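Local structure of probable transcriptional regulator (Rhodococcus jostii, 3HIM) at residues R20-F29 / I42-V53; L93-T102 / I187-L196. The protein probably acts as a TetR-family transcriptional regulator that binds the control regions of its target genes on DNA. All coordinates share one frame; numbering follows the deposited sequence.

How the contacts relate
From the N terminus, contact 1 comes first. It closes a short loop in which the chain leaves helix 16-32, forms helix 39-45 and folds back, so that 42-53 packs against 20-29 in the predicted DNA-binding domain. Contact 2 opens only after contact 1 has closed, so the two follow in series and neither nest nor cross. It spans a much longer and mostly helical excursion, bringing helix 184-198 near the C terminus back against helix 89-106. The two lie on opposite sides of the chain's centre, their own centres about 35 Å apart. One ties together the helix-turn-helix region, the other the TetR-like C-terminal domain.

Contact 1: R20-F29 / I42-V53; sequences RIRAAAIEVF and IAASLDMSPGAV
Arg20 reaches over Leu46 to bond with its backbone. Arg20 NH2 donates to Leu46 O at 2.9 Å, tilted from the carbonyl plane, with an N-H...O angle of 152°. NH1 makes a weak bond to Met48 SD, which lies at the guanidinium edge. The reach comes from a chain extended from CG to NE, with CG anti to the backbone N (chi1 178°). Leu46 CD2 sits under one face of the Arg20 guanidinium, 3.8 Å from its plane. The Leu46 carbonyl belongs to the Schellman motif that ends the helix, with Asp47, at positive phi, as its C-prime residue and Met48 N bonded to Ala43 O. This is the turn of the predicted helix-turn-helix, packed on the preceding helix 16-32 as in other TetR-type domains. Ser45 OG folds back to Ile42 O at 2.6 Å, and Val28 CG2 lies near that hydroxyl. Further in, Leu46 CD2 presses on Ala24 CB, a tight 3.4 Å. Ile21 CG1 meets Leu46 CD1, while Ile21 CG2 touches Val53 CG1 at 3.9 Å. Ile42 is a knob in a hole made by Ala24, Ala25, Val28 and Phe29. Ile42 CD1 lies 3.6 Å from Ala25 CB and approaches Phe29 CE1 obliquely. With an alanine in place of Ile42, that hole would probably lose its filling and the Phe29 ring its contact with 42-53. Ala25 also touches Leu63 and Ile67 of helix 60-82.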
ATOM      1  N   ARG B  20      11.110  13.217 -20.059  1.00 15.44           N
ATOM      2  CA  ARG B  20      10.452  12.330 -21.026  1.00 15.42           C
ATOM      3  C   ARG B  20      10.926  10.875 -20.848  1.00 15.30           C
ATOM      4  O   ARG B  20      10.134   9.930 -20.966  1.00 15.65           O
ATOM      5  CB  ARG B  20      10.742  12.823 -22.460  1.00 15.26           C
ATOM      6  CG  ARG B  20      10.184  11.992 -23.601  1.00 15.13           C
ATOM      7  CD  ARG B  20      10.333  12.745 -24.929  1.00 17.06           C
ATOM      8  NE  ARG B  20       9.974  11.945 -26.104  1.00 17.21           N
ATOM      9  CZ  ARG B  20      10.811  11.131 -26.759  1.00 19.27           C
ATOM     10  NH1 ARG B  20      12.076  10.979 -26.360  1.00 18.82           N
ATOM     11  NH2 ARG B  20      10.383  10.449 -27.822  1.00 18.50           N
ATOM     12  N   ILE B  21      12.214  10.697 -20.602  1.00 15.21           N
ATOM     13  CA  ILE B  21      12.759   9.342 -20.375  1.00 15.55           C
ATOM     14  C   ILE B  21      12.163   8.739 -19.098  1.00 15.60           C
ATOM     15  O   ILE B  21      11.766   7.572 -19.092  1.00 16.16           O
ATOM     16  CB  ILE B  21      14.311   9.340 -20.361  1.00 15.88           C
ATOM     17  CG1 ILE B  21      14.842   9.658 -21.772  1.00 14.98           C
ATOM     18  CG2 ILE B  21      14.889   7.972 -19.826  1.00 14.54           C
ATOM     19  CD1 ILE B  21      16.241  10.276 -21.787  1.00 16.34           C
ATOM     20  N   ARG B  22      12.066   9.555 -18.046  1.00 15.47           N
ATOM     21  CA  ARG B  22      11.500   9.113 -16.769  1.00 15.88           C
ATOM     22  C   ARG B  22      10.039   8.716 -16.916  1.00 16.01           C
ATOM     23  O   ARG B  22       9.647   7.646 -16.432  1.00 15.94           O
ATOM     24  CB  ARG B  22      11.645  10.182 -15.681  1.00 15.83           C
ATOM     25  CG  ARG B  22      13.064  10.542 -15.354  1.00 14.99           C
ATOM     26  CD  ARG B  22      13.162  11.221 -14.006  1.00 14.77           C
ATOM     27  NE  ARG B  22      12.443  12.487 -13.922  1.00 17.73           N
ATOM     28  CZ  ARG B  22      12.877  13.645 -14.433  1.00 18.31           C
ATOM     29  NH1 ARG B  22      14.018  13.707 -15.118  1.00 18.53           N
ATOM     30  NH2 ARG B  22      12.163  14.747 -14.270  1.00 16.35           N
ATOM     31  N   ALA B  23       9.242   9.557 -17.592  1.00 15.67           N
ATOM     32  CA  ALA B  23       7.838   9.209 -17.841  1.00 15.68           C
ATOM     33  C   ALA B  23       7.744   7.873 -18.589  1.00 16.00           C
ATOM     34  O   ALA B  23       6.979   6.982 -18.191  1.00 15.66           O
ATOM     35  CB  ALA B  23       7.110  10.318 -18.601  1.00 15.04           C
ATOM     36  N   ALA B  24       8.545   7.713 -19.648  1.00 15.70           N
ATOM     37  CA  ALA B  24       8.495   6.465 -20.418  1.00 15.75           C
ATOM     38  C   ALA B  24       8.962   5.286 -19.574  1.00 15.54           C
ATOM     39  O   ALA B  24       8.395   4.192 -19.662  1.00 15.44           O
ATOM     40  CB  ALA B  24       9.328   6.562 -21.699  1.00 15.72           C
ATOM     41  N   ALA B  25       9.998   5.503 -18.767  1.00 15.51           N
ATOM     42  CA  ALA B  25      10.503   4.436 -17.909  1.00 15.62           C
ATOM     43  C   ALA B  25       9.431   3.999 -16.896  1.00 15.76           C
ATOM     44  O   ALA B  25       9.311   2.817 -16.598  1.00 15.22           O
ATOM     45  CB  ALA B  25      11.775   4.856 -17.197  1.00 15.22           C
ATOM     46  N   ILE B  26       8.663   4.950 -16.373  1.00 15.93           N
ATOM     47  CA  ILE B  26       7.605   4.618 -15.423  1.00 16.31           C
ATOM     48  C   ILE B  26       6.608   3.660 -16.060  1.00 17.10           C
ATOM     49  O   ILE B  26       6.314   2.594 -15.501  1.00 17.03           O
ATOM     50  CB  ILE B  26       6.916   5.867 -14.865  1.00 16.37           C
ATOM     51  CG1 ILE B  26       7.841   6.551 -13.851  1.00 14.92           C
ATOM     52  CG2 ILE B  26       5.523   5.518 -14.219  1.00 15.91           C
ATOM     53  CD1 ILE B  26       7.564   8.038 -13.685  1.00 11.82           C
ATOM     54  N   GLU B  27       6.116   4.033 -17.238  1.00 17.57           N
ATOM     55  CA  GLU B  27       5.216   3.182 -18.000  1.00 18.34           C
ATOM     56  C   GLU B  27       5.838   1.794 -18.245  1.00 18.49           C
ATOM     57  O   GLU B  27       5.203   0.779 -17.980  1.00 18.86           O
ATOM     58  CB  GLU B  27       4.818   3.874 -19.313  1.00 18.25           C
ATOM     59  N   VAL B  28       7.089   1.755 -18.703  1.00 19.05           N
ATOM     60  CA  VAL B  28       7.753   0.489 -19.013  1.00 19.56           C
ATOM     61  C   VAL B  28       8.023  -0.304 -17.734  1.00 20.29           C
ATOM     62  O   VAL B  28       7.780  -1.523 -17.689  1.00 20.09           O
ATOM     63  CB  VAL B  28       9.055   0.680 -19.856  1.00 19.82           C
ATOM     64  CG1 VAL B  28       9.782  -0.643 -20.051  1.00 20.06           C
ATOM     65  CG2 VAL B  28       8.738   1.274 -21.227  1.00 18.65           C
ATOM     66  N   PHE B  29       8.503   0.380 -16.692  1.00 20.74           N
ATOM     67  CA  PHE B  29       8.731  -0.273 -15.406  1.00 21.27           C
ATOM     68  C   PHE B  29       7.425  -0.878 -14.877  1.00 22.32           C
ATOM     69  O   PHE B  29       7.412  -2.012 -14.409  1.00 22.42           O
ATOM     70  CB  PHE B  29       9.352   0.674 -14.375  1.00 20.68           C
ATOM     71  CG  PHE B  29      10.808   1.025 -14.636  1.00 19.58           C
ATOM     72  CD1 PHE B  29      11.617   0.238 -15.473  1.00 17.10           C
ATOM     73  CD2 PHE B  29      11.380   2.144 -14.013  1.00 18.31           C
ATOM     74  CE1 PHE B  29      12.954   0.570 -15.688  1.00 16.18           C
ATOM     75  CE2 PHE B  29      12.721   2.475 -14.214  1.00 17.54           C
ATOM     76  CZ  PHE B  29      13.506   1.689 -15.062  1.00 17.36           C
ATOM     77  N   ILE B  42      13.401   1.119 -23.088  1.00 27.81           N
ATOM     78  CA  ILE B  42      12.925   2.495 -22.835  1.00 26.75           C
ATOM     79  C   ILE B  42      13.249   3.500 -23.956  1.00 26.58           C
ATOM     80  O   ILE B  42      12.353   4.189 -24.438  1.00 26.09           O
ATOM     81  CB  ILE B  42      13.423   3.011 -21.456  1.00 26.55           C
ATOM     82  CG1 ILE B  42      12.948   2.056 -20.348  1.00 25.06           C
ATOM     83  CG2 ILE B  42      12.981   4.473 -21.213  1.00 25.17           C
ATOM     84  CD1 ILE B  42      13.571   2.302 -19.023  1.00 22.62           C
ATOM     85  N   ALA B  43      14.518   3.579 -24.364  1.00 26.58           N
ATOM     86  CA  ALA B  43      14.920   4.468 -25.455  1.00 26.87           C
ATOM     87  C   ALA B  43      14.207   4.073 -26.736  1.00 27.00           C
ATOM     88  O   ALA B  43      13.813   4.934 -27.526  1.00 27.52           O
ATOM     89  CB  ALA B  43      16.426   4.464 -25.651  1.00 26.93           C
ATOM     90  N   ALA B  44      14.002   2.772 -26.917  1.00 26.80           N
ATOM     91  CA  ALA B  44      13.338   2.261 -28.110  1.00 26.34           C
ATOM     92  C   ALA B  44      11.875   2.648 -28.122  1.00 25.95           C
ATOM     93  O   ALA B  44      11.336   3.051 -29.147  1.00 25.96           O
ATOM     94  CB  ALA B  44      13.491   0.743 -28.205  1.00 26.36           C
ATOM     95  N   SER B  45      11.233   2.518 -26.972  1.00 25.48           N
ATOM     96  CA  SER B  45       9.839   2.897 -26.813  1.00 25.00           C
ATOM     97  C   SER B  45       9.625   4.400 -27.065  1.00 24.72           C
ATOM     98  O   SER B  45       8.509   4.825 -27.339  1.00 24.75           O
ATOM     99  CB  SER B  45       9.365   2.527 -25.406  1.00 24.88           C
ATOM    100  OG  SER B  45       9.907   3.417 -24.450  1.00 24.19           O
ATOM    101  N   LEU B  46      10.694   5.186 -26.940  1.00 24.11           N
ATOM    102  CA  LEU B  46      10.670   6.617 -27.242  1.00 24.21           C
ATOM    103  C   LEU B  46      11.228   6.905 -28.646  1.00 24.71           C
ATOM    104  O   LEU B  46      11.543   8.046 -28.976  1.00 24.10           O
ATOM    105  CB  LEU B  46      11.444   7.414 -26.186  1.00 23.35           C
ATOM    106  CG  LEU B  46      10.862   7.507 -24.769  1.00 21.89           C
ATOM    107  CD1 LEU B  46      11.815   8.277 -23.880  1.00 17.79           C
ATOM    108  CD2 LEU B  46       9.477   8.150 -24.755  1.00 20.25           C
ATOM    109  N   ASP B  47      11.339   5.852 -29.456  1.00 25.78           N
ATOM    110  CA  ASP B  47      11.852   5.934 -30.829  1.00 26.96           C
ATOM    111  C   ASP B  47      13.256   6.508 -30.918  1.00 27.20           C
ATOM    112  O   ASP B  47      13.573   7.228 -31.858  1.00 27.78           O
ATOM    113  CB  ASP B  47      10.902   6.743 -31.729  1.00 27.18           C
ATOM    114  CG  ASP B  47       9.527   6.101 -31.859  1.00 28.90           C
ATOM    115  OD1 ASP B  47       9.456   4.937 -32.321  1.00 30.77           O
ATOM    116  OD2 ASP B  47       8.522   6.765 -31.495  1.00 29.25           O
ATOM    117  N   MET B  48      14.092   6.194 -29.942  1.00 27.62           N
ATOM    118  CA  MET B  48      15.471   6.663 -29.958  1.00 28.48           C
ATOM    119  C   MET B  48      16.467   5.507 -30.060  1.00 28.92           C
ATOM    120  O   MET B  48      16.103   4.331 -29.890  1.00 28.82           O
ATOM    121  CB  MET B  48      15.771   7.497 -28.714  1.00 28.44           C
ATOM    122  CG  MET B  48      14.915   8.748 -28.596  1.00 28.99           C
ATOM    123  SD  MET B  48      15.291   9.671 -27.107  1.00 30.08           S
ATOM    124  CE  MET B  48      15.054   8.419 -25.838  1.00 26.47           C
ATOM    125  N   SER B  49      17.722   5.853 -30.353  1.00 29.17           N
ATOM    126  CA  SER B  49      18.825   4.903 -30.235  1.00 29.37           C
ATOM    127  C   SER B  49      19.055   4.609 -28.746  1.00 29.29           C
ATOM    128  O   SER B  49      18.897   5.506 -27.906  1.00 29.34           O
ATOM    129  CB  SER B  49      20.093   5.455 -30.892  1.00 29.43           C
ATOM    130  OG  SER B  49      20.438   6.724 -30.360  1.00 30.11           O
ATOM    131  N   PRO B  50      19.401   3.351 -28.413  1.00 29.07           N
ATOM    132  CA  PRO B  50      19.640   2.921 -27.028  1.00 28.67           C
ATOM    133  C   PRO B  50      20.605   3.822 -26.250  1.00 28.39           C
ATOM    134  O   PRO B  50      20.422   4.031 -25.049  1.00 28.74           O
ATOM    135  CB  PRO B  50      20.240   1.527 -27.204  1.00 28.80           C
ATOM    136  CG  PRO B  50      19.622   1.016 -28.455  1.00 28.90           C
ATOM    137  CD  PRO B  50      19.500   2.219 -29.360  1.00 29.30           C
ATOM    138  N   GLY B  51      21.610   4.366 -26.931  1.00 27.81           N
ATOM    139  CA  GLY B  51      22.549   5.286 -26.308  1.00 27.05           C
ATOM    140  C   GLY B  51      21.997   6.681 -26.067  1.00 26.72           C
ATOM    141  O   GLY B  51      22.682   7.522 -25.496  1.00 26.93           O
ATOM    142  N   ALA B  52      20.765   6.939 -26.498  1.00 26.17           N
ATOM    143  CA  ALA B  52      20.157   8.266 -26.336  1.00 25.47           C
ATOM    144  C   ALA B  52      19.773   8.568 -24.878  1.00 24.93           C
ATOM    145  O   ALA B  52      19.597   9.723 -24.500  1.00 24.79           O
ATOM    146  CB  ALA B  52      18.950   8.412 -27.254  1.00 25.62           C
ATOM    147  N   VAL B  53      19.650   7.519 -24.070  1.00 24.39           N
ATOM    148  CA  VAL B  53      19.359   7.653 -22.643  1.00 23.83           C
ATOM    149  C   VAL B  53      20.653   7.863 -21.846  1.00 23.50           C
ATOM    150  O   VAL B  53      20.670   8.592 -20.852  1.00 22.90           O
ATOM    151  CB  VAL B  53      18.584   6.406 -22.099  1.00 23.80           C
ATOM    152  CG1 VAL B  53      18.387   6.479 -20.577  1.00 23.94           C
ATOM    153  CG2 VAL B  53      17.228   6.277 -22.786  1.00 23.63           C
TER

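Contact 2: L93-T102 / I187-L196; sequences LMSTVTAYVT and IAARYVELAL
Val101 overlaps Ala188 and Tyr191 with its two methyls. Val101 CG1 lies 3.7 Å from Ala188 CA and also touches Ile187 CG2. Val101 CG2 meets the edge of the Tyr191 ring, near its plane, at Tyr191 CD2 (3.7 Å). Ile187 CD1, from the same segment as Tyr191, lies over one face of that ring, offset toward the rim. One turn back, Val97 CG1 packs on Val192 CG2, and Val97 CG2 reaches Ala195 CB at 4.0 Å. Val192 is itself split: CG1, anti to the backbone N (chi1 165°), meets Met94 CG at 3.5 Å, while CG2 comes within 3.4 Å of Thr98 OG1. Thr98 OG1 donates to Met94 O at 2.7 Å, on the opposite face of the carbonyl plane from Thr98 N, so this hydroxyl already donates within its own helix where it meets the Val192 methyl. Thr102 OG1 does the same with Thr98 O. At the far end, Leu93 CD2 and Leu196 CD2 touch as their side chains slide past each other. No hydrogen bond joins the segments. Their axes come within 8.6 Å at 139°, a roughly antiparallel, apolar pairing in the all-helical C-terminal domain. Helix 123-149 covers Leu93 and Val97 through Ile143 and Phe140, and helix 158-175 touches Tyr191 through Leu168 and Val172. Leu194 and Glu193 pack on Met198 and Phe156 of the second subunit, so helix 184-198 lies between helix 89-106 and that subunit.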
ATOM      1  N   LEU B  93      -4.407  19.622   9.350  1.00 15.75           N
ATOM      2  CA  LEU B  93      -4.547  18.201   9.100  1.00 16.01           C
ATOM      3  C   LEU B  93      -5.476  17.912   7.924  1.00 15.85           C
ATOM      4  O   LEU B  93      -5.155  17.085   7.088  1.00 15.87           O
ATOM      5  CB  LEU B  93      -5.012  17.467  10.374  1.00 15.63           C
ATOM      6  CG  LEU B  93      -4.882  15.939  10.288  1.00 16.42           C
ATOM      7  CD1 LEU B  93      -3.398  15.520  10.204  1.00 14.27           C
ATOM      8  CD2 LEU B  93      -5.612  15.265  11.450  1.00 15.32           C
ATOM      9  N   MET B  94      -6.617  18.598   7.852  1.00 15.91           N
ATOM     10  CA  MET B  94      -7.473  18.478   6.682  1.00 15.82           C
ATOM     11  C   MET B  94      -6.674  18.777   5.407  1.00 16.21           C
ATOM     12  O   MET B  94      -6.780  18.065   4.405  1.00 15.62           O
ATOM     13  CB  MET B  94      -8.683  19.417   6.777  1.00 15.30           C
ATOM     14  CG  MET B  94      -9.698  19.072   7.891  1.00 15.88           C
ATOM     15  SD  MET B  94     -10.993  20.328   8.180  1.00 17.94           S
ATOM     16  CE  MET B  94     -11.348  20.865   6.508  1.00 20.10           C
ATOM     17  N   SER B  95      -5.861  19.824   5.454  1.00 16.13           N
ATOM     18  CA  SER B  95      -5.227  20.348   4.245  1.00 16.46           C
ATOM     19  C   SER B  95      -4.124  19.427   3.735  1.00 15.89           C
ATOM     20  O   SER B  95      -4.032  19.121   2.529  1.00 15.16           O
ATOM     21  CB  SER B  95      -4.645  21.748   4.524  1.00 16.92           C
ATOM     22  OG  SER B  95      -4.109  22.310   3.345  1.00 17.15           O
ATOM     23  N   THR B  96      -3.284  18.995   4.667  1.00 15.36           N
ATOM     24  CA  THR B  96      -2.171  18.134   4.317  1.00 15.99           C
ATOM     25  C   THR B  96      -2.649  16.738   3.929  1.00 16.63           C
ATOM     26  O   THR B  96      -2.098  16.167   2.985  1.00 16.67           O
ATOM     27  CB  THR B  96      -1.165  18.015   5.445  1.00 16.15           C
ATOM     28  OG1 THR B  96      -1.855  17.619   6.639  1.00 16.05           O
ATOM     29  CG2 THR B  96      -0.432  19.351   5.652  1.00 15.01           C
ATOM     30  N   VAL B  97      -3.644  16.190   4.659  1.00 16.02           N
ATOM     31  CA  VAL B  97      -4.235  14.889   4.289  1.00 15.85           C
ATOM     32  C   VAL B  97      -4.869  14.953   2.883  1.00 16.09           C
ATOM     33  O   VAL B  97      -4.589  14.090   2.036  1.00 16.34           O
ATOM     34  CB  VAL B  97      -5.257  14.328   5.352  1.00 15.44           C
ATOM     35  CG1 VAL B  97      -5.963  13.076   4.816  1.00 14.96           C
ATOM     36  CG2 VAL B  97      -4.542  13.983   6.662  1.00 13.95           C
ATOM     37  N   THR B  98      -5.683  15.981   2.631  1.00 15.40           N
ATOM     38  CA  THR B  98      -6.209  16.225   1.283  1.00 15.89           C
ATOM     39  C   THR B  98      -5.110  16.211   0.189  1.00 16.08           C
ATOM     40  O   THR B  98      -5.215  15.456  -0.787  1.00 16.27           O
ATOM     41  CB  THR B  98      -6.979  17.563   1.188  1.00 15.59           C
ATOM     42  OG1 THR B  98      -8.045  17.540   2.136  1.00 15.82           O
ATOM     43  CG2 THR B  98      -7.553  17.785  -0.234  1.00 13.89           C
ATOM     44  N   ALA B  99      -4.088  17.051   0.350  1.00 15.76           N
ATOM     45  CA  ALA B  99      -2.957  17.098  -0.599  1.00 15.59           C
ATOM     46  C   ALA B  99      -2.232  15.766  -0.693  1.00 15.41           C
ATOM     47  O   ALA B  99      -1.856  15.322  -1.770  1.00 15.49           O
ATOM     48  CB  ALA B  99      -1.974  18.192  -0.206  1.00 15.05           C
ATOM     49  N   TYR B 100      -2.025  15.126   0.443  1.00 15.69           N
ATOM     50  CA  TYR B 100      -1.319  13.853   0.454  1.00 15.95           C
ATOM     51  C   TYR B 100      -2.078  12.773  -0.313  1.00 15.59           C
ATOM     52  O   TYR B 100      -1.505  12.120  -1.193  1.00 15.94           O
ATOM     53  CB  TYR B 100      -1.096  13.408   1.886  1.00 16.03           C
ATOM     54  CG  TYR B 100      -0.183  12.219   2.059  1.00 16.95           C
ATOM     55  CD1 TYR B 100       1.175  12.280   1.701  1.00 18.33           C
ATOM     56  CD2 TYR B 100      -0.658  11.057   2.657  1.00 18.31           C
ATOM     57  CE1 TYR B 100       2.044  11.159   1.926  1.00 18.79           C
ATOM     58  CE2 TYR B 100       0.158   9.959   2.864  1.00 17.63           C
ATOM     59  CZ  TYR B 100       1.505  10.012   2.506  1.00 18.16           C
ATOM     60  OH  TYR B 100       2.270   8.907   2.749  1.00 15.70           O
ATOM     61  N   VAL B 101      -3.357  12.586   0.006  1.00 15.20           N
ATOM     62  CA  VAL B 101      -4.180  11.562  -0.669  1.00 14.87           C
ATOM     63  C   VAL B 101      -4.336  11.866  -2.182  1.00 15.78           C
ATOM     64  O   VAL B 101      -4.111  10.987  -3.035  1.00 14.78           O
ATOM     65  CB  VAL B 101      -5.539  11.421   0.031  1.00 15.64           C
ATOM     66  CG1 VAL B 101      -6.518  10.589  -0.804  1.00 14.17           C
ATOM     67  CG2 VAL B 101      -5.349  10.791   1.440  1.00 14.47           C
ATOM     68  N   THR B 102      -4.695  13.117  -2.506  1.00 15.42           N
ATOM     69  CA  THR B 102      -4.801  13.571  -3.901  1.00 15.79           C
ATOM     70  C   THR B 102      -3.517  13.284  -4.682  1.00 15.39           C
ATOM     71  O   THR B 102      -3.578  12.767  -5.782  1.00 14.70           O
ATOM     72  CB  THR B 102      -5.113  15.096  -3.968  1.00 15.99           C
ATOM     73  OG1 THR B 102      -6.306  15.346  -3.231  1.00 16.38           O
ATOM     74  CG2 THR B 102      -5.284  15.589  -5.409  1.00 16.16           C
ATOM     75  N   ILE B 187     -12.148  10.500  -2.232  1.00 15.57           N
ATOM     76  CA  ILE B 187     -11.363   9.699  -1.308  1.00 16.35           C
ATOM     77  C   ILE B 187     -10.640  10.573  -0.267  1.00 16.16           C
ATOM     78  O   ILE B 187     -10.643  10.252   0.926  1.00 16.65           O
ATOM     79  CB  ILE B 187     -10.430   8.661  -2.014  1.00 16.39           C
ATOM     80  CG1 ILE B 187      -9.736   7.768  -0.971  1.00 15.90           C
ATOM     81  CG2 ILE B 187      -9.402   9.355  -2.901  1.00 17.15           C
ATOM     82  CD1 ILE B 187     -10.681   7.006  -0.048  1.00 13.90           C
ATOM     83  N   ALA B 188     -10.083  11.701  -0.689  1.00 16.19           N
ATOM     84  CA  ALA B 188      -9.404  12.566   0.263  1.00 15.59           C
ATOM     85  C   ALA B 188     -10.380  13.033   1.343  1.00 15.69           C
ATOM     86  O   ALA B 188     -10.037  13.044   2.533  1.00 16.13           O
ATOM     87  CB  ALA B 188      -8.748  13.741  -0.442  1.00 15.32           C
ATOM     88  N   ALA B 189     -11.599  13.393   0.939  1.00 14.96           N
ATOM     89  CA  ALA B 189     -12.582  13.902   1.886  1.00 15.06           C
ATOM     90  C   ALA B 189     -12.907  12.839   2.923  1.00 14.67           C
ATOM     91  O   ALA B 189     -12.972  13.130   4.121  1.00 14.59           O
ATOM     92  CB  ALA B 189     -13.859  14.368   1.167  1.00 15.43           C
ATOM     93  N   ARG B 190     -13.107  11.608   2.460  1.00 14.05           N
ATOM     94  CA  ARG B 190     -13.338  10.475   3.363  1.00 14.11           C
ATOM     95  C   ARG B 190     -12.181  10.241   4.339  1.00 13.75           C
ATOM     96  O   ARG B 190     -12.397   9.978   5.536  1.00 14.21           O
ATOM     97  CB  ARG B 190     -13.599   9.216   2.552  1.00 14.11           C
ATOM     98  CG  ARG B 190     -15.007   8.714   2.630  1.00 17.07           C
ATOM     99  CD  ARG B 190     -16.002   9.567   1.912  1.00 16.96           C
ATOM    100  NE  ARG B 190     -16.373  10.787   2.646  1.00 16.65           N
ATOM    101  CZ  ARG B 190     -16.912  11.837   2.041  1.00 15.59           C
ATOM    102  NH1 ARG B 190     -17.147  11.770   0.735  1.00 15.76           N
ATOM    103  NH2 ARG B 190     -17.211  12.937   2.712  1.00 14.80           N
ATOM    104  N   TYR B 191     -10.960  10.371   3.834  1.00 13.05           N
ATOM    105  CA  TYR B 191      -9.777  10.096   4.630  1.00 13.23           C
ATOM    106  C   TYR B 191      -9.503  11.240   5.573  1.00 13.10           C
ATOM    107  O   TYR B 191      -8.981  11.034   6.669  1.00 13.09           O
ATOM    108  CB  TYR B 191      -8.577   9.814   3.735  1.00 12.87           C
ATOM    109  CG  TYR B 191      -8.481   8.372   3.304  1.00 14.45           C
ATOM    110  CD1 TYR B 191      -9.541   7.471   3.499  1.00 15.33           C
ATOM    111  CD2 TYR B 191      -7.331   7.904   2.677  1.00 14.71           C
ATOM    112  CE1 TYR B 191      -9.426   6.133   3.103  1.00 15.44           C
ATOM    113  CE2 TYR B 191      -7.212   6.594   2.269  1.00 13.33           C
ATOM    114  CZ  TYR B 191      -8.243   5.706   2.474  1.00 15.15           C
ATOM    115  OH  TYR B 191      -8.061   4.390   2.051  1.00 14.06           O
ATOM    116  N   VAL B 192      -9.868  12.448   5.161  1.00 12.89           N
ATOM    117  CA  VAL B 192      -9.813  13.583   6.089  1.00 13.49           C
ATOM    118  C   VAL B 192     -10.694  13.342   7.330  1.00 13.60           C
ATOM    119  O   VAL B 192     -10.244  13.542   8.458  1.00 13.68           O
ATOM    120  CB  VAL B 192     -10.204  14.900   5.407  1.00 13.48           C
ATOM    121  CG1 VAL B 192     -10.490  15.969   6.445  1.00 13.20           C
ATOM    122  CG2 VAL B 192      -9.087  15.347   4.469  1.00 14.27           C
ATOM    123  N   GLU B 193     -11.938  12.904   7.118  1.00 13.63           N
ATOM    124  CA  GLU B 193     -12.855  12.614   8.237  1.00 13.76           C
ATOM    125  C   GLU B 193     -12.261  11.583   9.195  1.00 13.52           C
ATOM    126  O   GLU B 193     -12.377  11.708  10.430  1.00 13.34           O
ATOM    127  CB  GLU B 193     -14.194  12.109   7.714  1.00 13.44           C
ATOM    128  CG  GLU B 193     -14.994  13.200   7.019  1.00 14.70           C
ATOM    129  CD  GLU B 193     -15.996  12.638   6.031  1.00 16.42           C
ATOM    130  OE1 GLU B 193     -16.110  11.387   5.921  1.00 15.30           O
ATOM    131  OE2 GLU B 193     -16.654  13.454   5.357  1.00 15.33           O
ATOM    132  N   LEU B 194     -11.636  10.563   8.609  1.00 13.16           N
ATOM    133  CA  LEU B 194     -11.077   9.462   9.402  1.00 13.38           C
ATOM    134  C   LEU B 194      -9.822   9.876  10.177  1.00 12.92           C
ATOM    135  O   LEU B 194      -9.663   9.484  11.329  1.00 13.65           O
ATOM    136  CB  LEU B 194     -10.830   8.231   8.528  1.00 12.51           C
ATOM    137  CG  LEU B 194     -12.103   7.580   7.971  1.00 13.33           C
ATOM    138  CD1 LEU B 194     -11.777   6.745   6.710  1.00 12.50           C
ATOM    139  CD2 LEU B 194     -12.816   6.723   9.026  1.00 10.32           C
ATOM    140  N   ALA B 195      -8.947  10.658   9.545  1.00 12.69           N
ATOM    141  CA  ALA B 195      -7.766  11.222  10.192  1.00 13.16           C
ATOM    142  C   ALA B 195      -8.132  12.098  11.410  1.00 13.29           C
ATOM    143  O   ALA B 195      -7.528  12.002  12.487  1.00 13.53           O
ATOM    144  CB  ALA B 195      -6.937  12.030   9.168  1.00 12.68           C
ATOM    145  N   LEU B 196      -9.131  12.948  11.253  1.00 13.68           N
ATOM    146  CA  LEU B 196      -9.556  13.775  12.385  1.00 13.30           C
ATOM    147  C   LEU B 196     -10.054  12.887  13.503  1.00 13.37           C
ATOM    148  O   LEU B 196      -9.697  13.113  14.663  1.00 13.69           O
ATOM    149  CB  LEU B 196     -10.600  14.812  11.971  1.00 12.87           C
ATOM    150  CG  LEU B 196     -10.021  15.906  11.074  1.00 13.05           C
ATOM    151  CD1 LEU B 196     -11.161  16.719  10.449  1.00 15.66           C
ATOM    152  CD2 LEU B 196      -9.036  16.829  11.804  1.00 13.11           C
TER